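Local coordinates for La-related protein 7 homolog (Schizosaccharomyces pombe, PDB 6TZN) that binds telomerase RNA ter1 and promotes its assembly with the catalytic subunit trt1, being represented here by its C-terminal xRRM domain, at residues 12-17 / 71-76; 19-24 / 55-60. All blocks are in the same frame, centred on the assembly; numbering follows the deposited sequence.

Contact 1: 12-17 / 71-76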
loop_
_atom_site.group_PDB
_atom_site.type_symbol
_atom_site.label_atom_id
_atom_site.label_comp_id
_atom_site.label_asym_id
_atom_site.label_seq_id
_atom_site.Cartn_x
_atom_site.Cartn_y
_atom_site.Cartn_z
ATOM N N LEU A 12 -1.921 0.340 -12.130
ATOM C CA LEU A 12 -2.870 0.456 -11.032
ATOM C C LEU A 12 -2.375 -0.166 -9.734
ATOM O O LEU A 12 -2.970 0.096 -8.684
ATOM C CB LEU A 12 -4.192 -0.235 -11.392
ATOM C CG LEU A 12 -5.062 0.348 -12.511
ATOM C CD1 LEU A 12 -6.306 -0.524 -12.703
ATOM C CD2 LEU A 12 -5.461 1.773 -12.189
ATOM N N LEU A 13 -1.324 -0.982 -9.774
ATOM C CA LEU A 13 -1.005 -1.897 -8.680
ATOM C C LEU A 13 0.233 -1.435 -7.928
ATOM O O LEU A 13 1.276 -1.185 -8.541
ATOM C CB LEU A 13 -0.740 -3.303 -9.221
ATOM C CG LEU A 13 -1.776 -3.916 -10.157
ATOM C CD1 LEU A 13 -1.268 -5.262 -10.657
ATOM C CD2 LEU A 13 -3.121 -4.068 -9.447
ATOM N N THR A 14 0.134 -1.352 -6.602
ATOM C CA THR A 14 1.291 -1.079 -5.757
ATOM C C THR A 14 1.444 -2.185 -4.726
ATOM O O THR A 14 0.479 -2.554 -4.051
ATOM C CB THR A 14 1.196 0.271 -5.028
ATOM O OG1 THR A 14 0.107 0.255 -4.095
ATOM C CG2 THR A 14 1.031 1.415 -6.023
ATOM N N ARG A 15 2.655 -2.701 -4.594
ATOM C CA ARG A 15 2.972 -3.602 -3.502
ATOM C C ARG A 15 3.384 -2.764 -2.303
ATOM O O ARG A 15 4.208 -1.853 -2.433
ATOM C CB ARG A 15 4.119 -4.527 -3.894
ATOM C CG ARG A 15 4.634 -5.361 -2.731
ATOM C CD ARG A 15 5.684 -6.348 -3.182
ATOM N NE ARG A 15 5.064 -7.530 -3.764
ATOM C CZ ARG A 15 5.051 -7.804 -5.062
ATOM N NH1 ARG A 15 5.631 -6.979 -5.924
ATOM N NH2 ARG A 15 4.459 -8.907 -5.496
ATOM N N ILE A 16 2.786 -3.043 -1.151
ATOM C CA ILE A 16 3.182 -2.434 0.113
ATOM C C ILE A 16 3.967 -3.474 0.891
ATOM O O ILE A 16 3.493 -4.601 1.072
ATOM C CB ILE A 16 1.957 -1.975 0.925
ATOM C CG1 ILE A 16 0.984 -1.166 0.061
ATOM C CG2 ILE A 16 2.407 -1.209 2.167
ATOM C CD1 ILE A 16 1.568 0.112 -0.477
ATOM N N LYS A 17 5.170 -3.117 1.328
ATOM C CA LYS A 17 6.028 -4.025 2.075
ATOM C C LYS A 17 6.274 -3.505 3.483
ATOM O O LYS A 17 6.240 -2.295 3.737
ATOM C CB LYS A 17 7.382 -4.213 1.380
ATOM C CG LYS A 17 7.266 -4.856 0.011
ATOM C CD LYS A 17 8.616 -5.284 -0.524
ATOM C CE LYS A 17 9.499 -4.094 -0.829
ATOM N NZ LYS A 17 10.833 -4.544 -1.314
ATOM N N THR A 71 0.461 8.498 -6.534
ATOM C CA THR A 71 0.430 9.261 -5.292
ATOM C C THR A 71 0.862 8.391 -4.116
ATOM O O THR A 71 1.598 8.842 -3.228
ATOM C CB THR A 71 -0.979 9.816 -5.070
ATOM O OG1 THR A 71 -1.337 10.683 -6.154
ATOM C CG2 THR A 71 -1.072 10.570 -3.751
ATOM N N CYS A 72 0.411 7.135 -4.098
ATOM C CA CYS A 72 0.819 6.206 -3.049
ATOM C C CYS A 72 2.332 6.007 -3.055
ATOM O O CYS A 72 2.986 6.066 -2.003
ATOM C CB CYS A 72 0.095 4.877 -3.252
ATOM S SG CYS A 72 0.610 3.580 -2.119
ATOM N N ILE A 73 2.909 5.758 -4.234
ATOM C CA ILE A 73 4.354 5.562 -4.329
ATOM C C ILE A 73 5.097 6.782 -3.800
ATOM O O ILE A 73 6.045 6.665 -3.012
ATOM C CB ILE A 73 4.764 5.240 -5.777
ATOM C CG1 ILE A 73 4.078 3.964 -6.267
ATOM C CG2 ILE A 73 6.280 5.127 -5.882
ATOM C CD1 ILE A 73 4.315 2.784 -5.391
ATOM N N ASN A 74 4.669 7.978 -4.219
ATOM C CA ASN A 74 5.341 9.199 -3.781
ATOM C C ASN A 74 5.211 9.388 -2.276
ATOM O O ASN A 74 6.158 9.827 -1.613
ATOM C CB ASN A 74 4.762 10.407 -4.518
ATOM C CG ASN A 74 5.115 10.413 -5.991
ATOM O OD1 ASN A 74 6.068 9.761 -6.411
ATOM N ND2 ASN A 74 4.345 11.156 -6.785
ATOM N N ALA A 75 4.044 9.058 -1.720
ATOM C CA ALA A 75 3.799 9.259 -0.296
ATOM C C ALA A 75 4.766 8.443 0.556
ATOM O O ALA A 75 5.367 8.962 1.505
ATOM C CB ALA A 75 2.354 8.890 0.032
ATOM N N PHE A 76 4.916 7.152 0.252
ATOM C CA PHE A 76 5.810 6.331 1.062
ATOM C C PHE A 76 7.280 6.596 0.778
ATOM O O PHE A 76 8.121 6.329 1.644
ATOM C CB PHE A 76 5.475 4.848 0.919
ATOM C CG PHE A 76 4.216 4.458 1.626
ATOM C CD1 PHE A 76 4.211 4.265 3.000
ATOM C CD2 PHE A 76 3.027 4.325 0.922
ATOM C CE1 PHE A 76 3.050 3.920 3.657
ATOM C CE2 PHE A 76 1.860 3.976 1.571
ATOM C CZ PHE A 76 1.871 3.769 2.945
#
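T14 and I16 on the first strand of the RNA recognition motif meet C72, I73 and F76 of helix 66-78, one of the two helices behind the four-stranded antiparallel sheet. Strand and helix run nearly the same way, 28° apart, with segment axes approaching to 9.5 Å; no hydrogen bond joins them, so side chains alone fill the gap. The tightest apolar approach is T14 CG2 to I73 CD1, 3.6 Å, where the two side chains run past one another, headed opposite ways. Next to it the I16 CD1 methyl reaches C72 SG at 4.0 Å and F76 CE2 at 4.4 Å, meeting the ring obliquely. That sulfur sits in the plane of the F76 ring, at its edge. It gets there because SG is anti to the C72 backbone N (chi1 175°), which turns it toward the strand, and T14 OG1 also lies 3.9 Å from SG. The T14 hydroxyl has its polar partner in W63, to whose NE1 it is hydrogen-bonded, so a buried oxygen is satisfied from the neighbouring strand. A104 on strand 103-106 touches I16, I73 and F76, while I61 on strand 58-63 touches T14 and I16. A75 packs on V35 of helix 25-39, and L13, which alternates with T14 along the strand, instead meets helix 109-119.

Contact 2: 19-24 / 55-60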
loop_
_atom_site.group_PDB
_atom_site.type_symbol
_atom_site.label_atom_id
_atom_site.label_comp_id
_atom_site.label_asym_id
_atom_site.label_seq_id
_atom_site.Cartn_x
_atom_site.Cartn_y
_atom_site.Cartn_z
ATOM N N LEU A 19 4.491 -4.229 6.241
ATOM C CA LEU A 19 3.336 -4.126 7.117
ATOM C C LEU A 19 3.543 -4.991 8.356
ATOM O O LEU A 19 4.259 -5.999 8.325
ATOM C CB LEU A 19 2.088 -4.623 6.390
ATOM C CG LEU A 19 1.616 -3.744 5.232
ATOM C CD1 LEU A 19 0.675 -4.517 4.327
ATOM C CD2 LEU A 19 0.949 -2.486 5.775
ATOM N N HIS A 20 2.919 -4.588 9.452
ATOM C CA HIS A 20 2.910 -5.442 10.631
ATOM C C HIS A 20 2.244 -6.775 10.291
ATOM O O HIS A 20 1.163 -6.787 9.685
ATOM C CB HIS A 20 2.178 -4.764 11.778
ATOM C CG HIS A 20 2.355 -5.464 13.086
ATOM N ND1 HIS A 20 1.716 -6.650 13.393
ATOM C CD2 HIS A 20 3.127 -5.161 14.155
ATOM C CE1 HIS A 20 2.085 -7.041 14.599
ATOM N NE2 HIS A 20 2.943 -6.159 15.081
ATOM N N PRO A 21 2.855 -7.911 10.649
ATOM C CA PRO A 21 2.344 -9.203 10.157
ATOM C C PRO A 21 0.960 -9.556 10.670
ATOM O O PRO A 21 0.294 -10.406 10.070
ATOM C CB PRO A 21 3.399 -10.212 10.641
ATOM C CG PRO A 21 4.052 -9.536 11.809
ATOM C CD PRO A 21 4.092 -8.070 11.431
ATOM N N LEU A 22 0.502 -8.945 11.759
ATOM C CA LEU A 22 -0.788 -9.302 12.326
ATOM C C LEU A 22 -1.859 -8.248 12.058
ATOM O O LEU A 22 -2.901 -8.238 12.718
ATOM C CB LEU A 22 -0.648 -9.680 13.801
ATOM C CG LEU A 22 0.176 -10.974 13.987
ATOM C CD1 LEU A 22 0.680 -11.117 15.407
ATOM C CD2 LEU A 22 -0.612 -12.217 13.564
ATOM N N THR A 23 -1.632 -7.380 11.067
ATOM C CA THR A 23 -2.599 -6.362 10.689
ATOM C C THR A 23 -3.740 -6.986 9.878
ATOM O O THR A 23 -3.836 -8.212 9.734
ATOM C CB THR A 23 -1.893 -5.205 9.980
ATOM O OG1 THR A 23 -2.733 -4.045 10.015
ATOM C CG2 THR A 23 -1.552 -5.547 8.522
ATOM N N ASN A 24 -4.641 -6.139 9.380
ATOM C CA ASN A 24 -5.783 -6.596 8.597
ATOM C C ASN A 24 -6.115 -5.569 7.519
ATOM O O ASN A 24 -5.554 -4.472 7.481
ATOM C CB ASN A 24 -6.990 -6.956 9.481
ATOM C CG ASN A 24 -7.551 -5.772 10.252
ATOM O OD1 ASN A 24 -7.198 -4.620 10.007
ATOM N ND2 ASN A 24 -8.460 -6.055 11.180
ATOM N N ASP A 55 -0.935 -12.640 8.521
ATOM C CA ASP A 55 0.402 -13.140 8.839
ATOM C C ASP A 55 1.395 -13.007 7.697
ATOM O O ASP A 55 2.460 -13.627 7.722
ATOM C CB ASP A 55 0.414 -14.539 9.477
ATOM C CG ASP A 55 0.810 -14.500 10.934
ATOM O OD1 ASP A 55 1.475 -13.528 11.346
ATOM O OD2 ASP A 55 0.447 -15.433 11.685
ATOM N N GLU A 56 1.074 -12.196 6.698
ATOM C CA GLU A 56 2.055 -11.735 5.730
ATOM C C GLU A 56 2.395 -10.279 6.019
ATOM O O GLU A 56 1.659 -9.573 6.715
ATOM C CB GLU A 56 1.537 -11.922 4.298
ATOM C CG GLU A 56 1.220 -13.400 4.015
ATOM C CD GLU A 56 1.071 -13.741 2.546
ATOM O OE1 GLU A 56 0.992 -12.824 1.703
ATOM O OE2 GLU A 56 1.022 -14.946 2.225
ATOM N N THR A 57 3.539 -9.840 5.500
ATOM C CA THR A 57 4.007 -8.478 5.717
ATOM C C THR A 57 3.892 -7.632 4.459
ATOM O O THR A 57 4.416 -6.514 4.423
ATOM C CB THR A 57 5.446 -8.479 6.243
ATOM O OG1 THR A 57 6.303 -9.089 5.273
ATOM C CG2 THR A 57 5.548 -9.232 7.564
ATOM N N GLU A 58 3.227 -8.144 3.428
ATOM C CA GLU A 58 3.057 -7.435 2.169
ATOM C C GLU A 58 1.597 -7.491 1.751
ATOM O O GLU A 58 0.858 -8.408 2.128
ATOM C CB GLU A 58 3.930 -8.038 1.057
ATOM C CG GLU A 58 5.420 -7.999 1.351
ATOM C CD GLU A 58 6.263 -8.586 0.235
ATOM O OE1 GLU A 58 5.689 -9.028 -0.783
ATOM O OE2 GLU A 58 7.505 -8.608 0.383
ATOM N N ALA A 59 1.184 -6.490 0.977
ATOM C CA ALA A 59 -0.130 -6.476 0.354
ATOM C C ALA A 59 0.015 -5.923 -1.054
ATOM O O ALA A 59 0.966 -5.199 -1.362
ATOM C CB ALA A 59 -1.116 -5.607 1.145
ATOM N N ILE A 60 -0.942 -6.254 -1.916
ATOM C CA ILE A 60 -1.031 -5.640 -3.240
ATOM C C ILE A 60 -2.293 -4.792 -3.276
ATOM O O ILE A 60 -3.389 -5.291 -2.999
ATOM C CB ILE A 60 -1.034 -6.680 -4.371
ATOM C CG1 ILE A 60 0.289 -7.452 -4.384
ATOM C CG2 ILE A 60 -1.294 -5.994 -5.709
ATOM C CD1 ILE A 60 0.381 -8.503 -5.470
#
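P21, which crosses to T57 and D55 through its CB, also lays its CD over one face of the H20 imidazole, 3.3 Å above the ring plane and offset toward the rim. At the edge of that ring, in plane, is L22 CA. The L22 N-H adds a nearly straight bond to H20 ND1, 3.1 Å at 164°, with L22 N tilted 17° from the imidazole plane. These contacts restrain the ring against the type I turn H20-T23, which the bond from T23 N to H20 O closes.

Across to 55-60 the chains run roughly antiparallel, 147° apart end to end. L19 N donates to T57 O at 2.9 Å, tilted from the carbonyl plane. P21 O receives D55 N in a weak bond of 3.0 Å, while P21 CA gives a CA-H...O contact to E56 O at 3.5 Å. P21 CB meets T57 CG2 at 3.9 Å, L19 CD1 meets A59 CB at 3.8 Å, and L22 CD2 lies 3.3 Å from D55 OD1, the L22 side chain running alongside that of D55, its CG beside the backbone N and anti to the carbonyl carbon.

Segment 19-24 links strand 13-17 of the xRRM to helix 25-39, whose N-cap is N24 and whose I28 packs on L19; 55-60 leads into strand 58-63. Q83 takes the H20 N-H. Polar linkage across the contact is entirely main-chain, one sound hydrogen bond and one weak; D55 OD1 only packs on the L22 methyl. Because ND1 accepts the hydrogen bond from L22 N, a neutral H20 would be expected to carry its proton on NE2.

How the contacts relate
Contact 1 and contact 2 have centres 15 Å apart and both reach the same sheet, through the neighbouring antiparallel strands 13-17 and 58-63. They touch directly: I16 N lies 2.8 Å from A59 O, a probable hydrogen bond, and R15 NE is a long, weak ion pair with E58 OE1 at 3.4 Å. Along the chain contact 2 is nested within the loop that contact 1 closes. Segment 19-24 follows the strand of contact 1, while the strand of contact 2 leads into helix 66-78. Contact 1 is buried, its centre about 5 Å from that of the chain; contact 2, at about 10 Å, is partly buried. No RNA is bound, so neither is assigned to a binding site.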